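Local coordinates for glycoside hydrolase family protein (Novosphingobium sp. PP1Y, PDB 6Q2F) that probably hydrolyses terminal alpha-L-rhamnose from glycosides as an alpha-L-rhamnosidase, with a sodium ion bound in its structure, at residues A[716-724]-A[930-938]. Numbering follows the deposited sequence.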
loop_
_atom_site.group_PDB
_atom_site.type_symbol
_atom_site.label_atom_id
_atom_site.label_comp_id
_atom_site.label_asym_id
_atom_site.label_seq_id
_atom_site.Cartn_x
_atom_site.Cartn_y
_atom_site.Cartn_z
ATOM N N ASP A 716 -8.522 -23.821 -0.118
ATOM C CA ASP A 716 -9.509 -24.058 0.934
ATOM C C ASP A 716 -9.032 -23.487 2.264
ATOM O O ASP A 716 -9.825 -22.979 3.060
ATOM C CB ASP A 716 -9.770 -25.557 1.090
ATOM C CG ASP A 716 -10.729 -26.117 0.049
ATOM O OD1 ASP A 716 -11.522 -25.363 -0.536
ATOM O OD2 ASP A 716 -10.713 -27.347 -0.134
ATOM N N TYR A 717 -7.736 -23.597 2.537
ATOM C CA TYR A 717 -7.182 -23.016 3.751
ATOM C C TYR A 717 -7.390 -21.513 3.767
ATOM O O TYR A 717 -7.789 -20.938 4.793
ATOM C CB TYR A 717 -5.697 -23.371 3.836
ATOM C CG TYR A 717 -4.933 -22.642 4.910
ATOM C CD1 TYR A 717 -4.365 -21.385 4.669
ATOM C CD2 TYR A 717 -4.775 -23.208 6.166
ATOM C CE1 TYR A 717 -3.646 -20.734 5.659
ATOM C CE2 TYR A 717 -4.062 -22.569 7.149
ATOM C CZ TYR A 717 -3.510 -21.337 6.896
ATOM O OH TYR A 717 -2.795 -20.734 7.888
ATOM N N ILE A 718 -7.150 -20.865 2.626
ATOM C CA ILE A 718 -7.372 -19.427 2.526
ATOM C C ILE A 718 -8.855 -19.102 2.617
ATOM O O ILE A 718 -9.252 -18.148 3.301
ATOM C CB ILE A 718 -6.762 -18.901 1.221
ATOM C CG1 ILE A 718 -5.236 -19.115 1.231
ATOM C CG2 ILE A 718 -7.156 -17.421 1.004
ATOM C CD1 ILE A 718 -4.564 -18.921 -0.161
ATOM N N ALA A 719 -9.699 -19.893 1.947
ATOM C CA ALA A 719 -11.136 -19.637 1.980
ATOM C C ALA A 719 -11.715 -19.859 3.374
ATOM O O ALA A 719 -12.612 -19.126 3.799
ATOM C CB ALA A 719 -11.853 -20.530 0.970
ATOM N N ARG A 720 -11.240 -20.882 4.093
ATOM C CA ARG A 720 -11.772 -21.129 5.430
ATOM C C ARG A 720 -11.338 -20.044 6.395
ATOM O O ARG A 720 -12.113 -19.613 7.253
ATOM C CB ARG A 720 -11.329 -22.495 5.959
ATOM C CG ARG A 720 -11.939 -23.631 5.211
ATOM C CD ARG A 720 -11.693 -24.958 5.900
ATOM N NE ARG A 720 -12.369 -26.028 5.189
ATOM C CZ ARG A 720 -11.728 -26.985 4.538
ATOM N NH1 ARG A 720 -10.403 -26.998 4.533
ATOM N NH2 ARG A 720 -12.403 -27.925 3.900
ATOM N N SER A 721 -10.086 -19.618 6.294
ATOM C CA SER A 721 -9.602 -18.555 7.155
ATOM C C SER A 721 -10.353 -17.264 6.874
ATOM O O SER A 721 -10.755 -16.555 7.800
ATOM C CB SER A 721 -8.101 -18.377 6.938
ATOM O OG SER A 721 -7.408 -19.542 7.338
ATOM N N SER A 722 -10.554 -16.956 5.587
ATOM C CA SER A 722 -11.264 -15.743 5.200
ATOM C C SER A 722 -12.688 -15.762 5.732
ATOM O O SER A 722 -13.193 -14.741 6.202
ATOM C CB SER A 722 -11.282 -15.611 3.673
ATOM O OG SER A 722 -9.966 -15.613 3.131
ATOM N N LEU A 723 -13.351 -16.926 5.661
ATOM C CA LEU A 723 -14.733 -17.029 6.132
ATOM C C LEU A 723 -14.853 -16.570 7.579
ATOM O O LEU A 723 -15.659 -15.680 7.901
ATOM C CB LEU A 723 -15.241 -18.470 5.982
ATOM C CG LEU A 723 -16.548 -18.746 6.725
ATOM C CD1 LEU A 723 -17.741 -18.007 6.068
ATOM C CD2 LEU A 723 -16.827 -20.247 6.883
ATOM N N LEU A 724 -14.055 -17.172 8.471
ATOM C CA LEU A 724 -14.126 -16.784 9.880
ATOM C C LEU A 724 -13.719 -15.328 10.061
ATOM O O LEU A 724 -14.319 -14.602 10.867
ATOM C CB LEU A 724 -13.246 -17.700 10.713
ATOM C CG LEU A 724 -13.590 -19.206 10.655
ATOM C CD1 LEU A 724 -12.825 -20.027 11.716
ATOM C CD2 LEU A 724 -15.071 -19.383 10.904
ATOM N N LEU A 930 -11.000 -25.365 19.107
ATOM C CA LEU A 930 -10.084 -25.024 18.023
ATOM C C LEU A 930 -10.708 -25.376 16.683
ATOM O O LEU A 930 -11.193 -26.497 16.494
ATOM C CB LEU A 930 -8.751 -25.757 18.157
ATOM C CG LEU A 930 -7.970 -25.576 19.444
ATOM C CD1 LEU A 930 -6.670 -26.375 19.380
ATOM C CD2 LEU A 930 -7.718 -24.110 19.699
ATOM N N TRP A 931 -10.683 -24.426 15.746
ATOM C CA TRP A 931 -11.097 -24.667 14.368
ATOM C C TRP A 931 -9.877 -24.597 13.466
ATOM O O TRP A 931 -9.117 -23.631 13.520
ATOM C CB TRP A 931 -12.144 -23.654 13.905
ATOM C CG TRP A 931 -13.467 -23.779 14.574
ATOM C CD1 TRP A 931 -13.707 -24.202 15.849
ATOM C CD2 TRP A 931 -14.751 -23.474 14.004
ATOM N NE1 TRP A 931 -15.060 -24.185 16.108
ATOM C CE2 TRP A 931 -15.721 -23.738 14.995
ATOM C CE3 TRP A 931 -15.173 -23.021 12.746
ATOM C CZ2 TRP A 931 -17.082 -23.557 14.776
ATOM C CZ3 TRP A 931 -16.529 -22.835 12.526
ATOM C CH2 TRP A 931 -17.471 -23.102 13.539
ATOM N N HIS A 932 -9.683 -25.631 12.649
ATOM C CA HIS A 932 -8.480 -25.747 11.840
ATOM C C HIS A 932 -8.807 -25.447 10.388
ATOM O O HIS A 932 -9.596 -26.184 9.781
ATOM C CB HIS A 932 -7.880 -27.148 11.961
ATOM C CG HIS A 932 -7.466 -27.514 13.345
ATOM N ND1 HIS A 932 -6.276 -27.096 13.902
ATOM C CD2 HIS A 932 -8.065 -28.302 14.272
ATOM C CE1 HIS A 932 -6.171 -27.602 15.120
ATOM N NE2 HIS A 932 -7.242 -28.335 15.369
ATOM N N PRO A 933 -8.247 -24.398 9.786
ATOM C CA PRO A 933 -8.570 -24.122 8.372
ATOM C C PRO A 933 -7.976 -25.129 7.400
ATOM O O PRO A 933 -8.454 -25.201 6.257
ATOM C CB PRO A 933 -8.008 -22.707 8.143
ATOM C CG PRO A 933 -6.986 -22.507 9.234
ATOM C CD PRO A 933 -7.528 -23.280 10.428
ATOM N N GLU A 934 -6.946 -25.892 7.799
ATOM C CA GLU A 934 -6.420 -26.941 6.924
ATOM C C GLU A 934 -7.504 -27.937 6.562
ATOM O O GLU A 934 -7.548 -28.435 5.435
ATOM C CB GLU A 934 -5.257 -27.691 7.582
ATOM C CG GLU A 934 -3.928 -26.946 7.667
ATOM C CD GLU A 934 -3.861 -26.002 8.858
ATOM O OE1 GLU A 934 -4.921 -25.736 9.455
ATOM O OE2 GLU A 934 -2.757 -25.525 9.185
ATOM N N THR A 935 -8.378 -28.255 7.512
ATOM C CA THR A 935 -9.290 -29.379 7.384
ATOM C C THR A 935 -10.749 -28.990 7.437
ATOM O O THR A 935 -11.590 -29.775 6.989
ATOM C CB THR A 935 -9.038 -30.398 8.503
ATOM O OG1 THR A 935 -9.241 -29.763 9.766
ATOM C CG2 THR A 935 -7.603 -30.956 8.435
ATOM N N GLY A 936 -11.080 -27.827 7.991
ATOM C CA GLY A 936 -12.472 -27.479 8.169
ATOM C C GLY A 936 -13.127 -28.185 9.323
ATOM O O GLY A 936 -14.358 -28.239 9.383
ATOM N N LYS A 937 -12.334 -28.727 10.247
ATOM C CA LYS A 937 -12.827 -29.456 11.402
ATOM C C LYS A 937 -12.552 -28.672 12.678
ATOM O O LYS A 937 -11.636 -27.843 12.740
ATOM C CB LYS A 937 -12.181 -30.846 11.496
ATOM C CG LYS A 937 -12.632 -31.826 10.423
ATOM C CD LYS A 937 -11.556 -32.894 10.133
ATOM C CE LYS A 937 -10.829 -33.359 11.402
ATOM N NZ LYS A 937 -9.484 -33.997 11.121
ATOM N N SER A 938 -13.378 -28.924 13.685
ATOM C CA SER A 938 -13.199 -28.352 15.004
ATOM C C SER A 938 -12.823 -29.456 15.984
ATOM O O SER A 938 -13.094 -30.640 15.770
ATOM C CB SER A 938 -14.460 -27.644 15.489
ATOM O OG SER A 938 -15.486 -28.585 15.722
#
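With CG anti to the carbonyl carbon (chi1 -68°) and the chain extended from CG to NE, R720 reaches off its helix and lays its guanidinium along the turn 933-936, while Y717, its CG anti to the backbone N (chi1 170°), lays its ring beside P933. From the edge of the guanidinium, nearly in its plane, R720 NH1 gives a fairly straight hydrogen bond to P933 O at 3.2 Å; the N-H comes in from above the plane of the carbonyl rather than along a lone pair. One face of the same group lies against the backbone of T935 and G936, with R720 NE 3.3 Å from G936 CA. Its other two nitrogens donate to F46 O and K47 O at the end of helix 42-47, so three main-chain carbonyls, of P933, F46 and K47, hold the group's rotation.

P933 has the most surface buried in the contact, lying against Y717 and S721. P933 CG meets Y717 CE2 at 3.6 Å, and P933 CB lies 3.3 Å from S721 OG, a hydroxyl hydrogen-bonded back to Y717 O and poised over the centre of the tyrosine ring. E934, bent at chi2, runs alongside Y717 with its carboxylate 74° from the ring plane; E934 OE2 is hydrogen-bonded to H1072, and Y717 OH to D665 and K661. Further along the helix, L724 CD1 touches W931 CE3 at 3.9 Å, the two side chains crossing at about a right angle.

Backbone hydrogen bonds from H932 N to K937 O and from G936 N to H932 O close the turn, and T935 OG1 accepts from K937 N in an ST turn. Helix 712-726 thus packs against the turn of a beta-hairpin, whose strands 926-932 and 937-946 are neighbours in an antiparallel sheet.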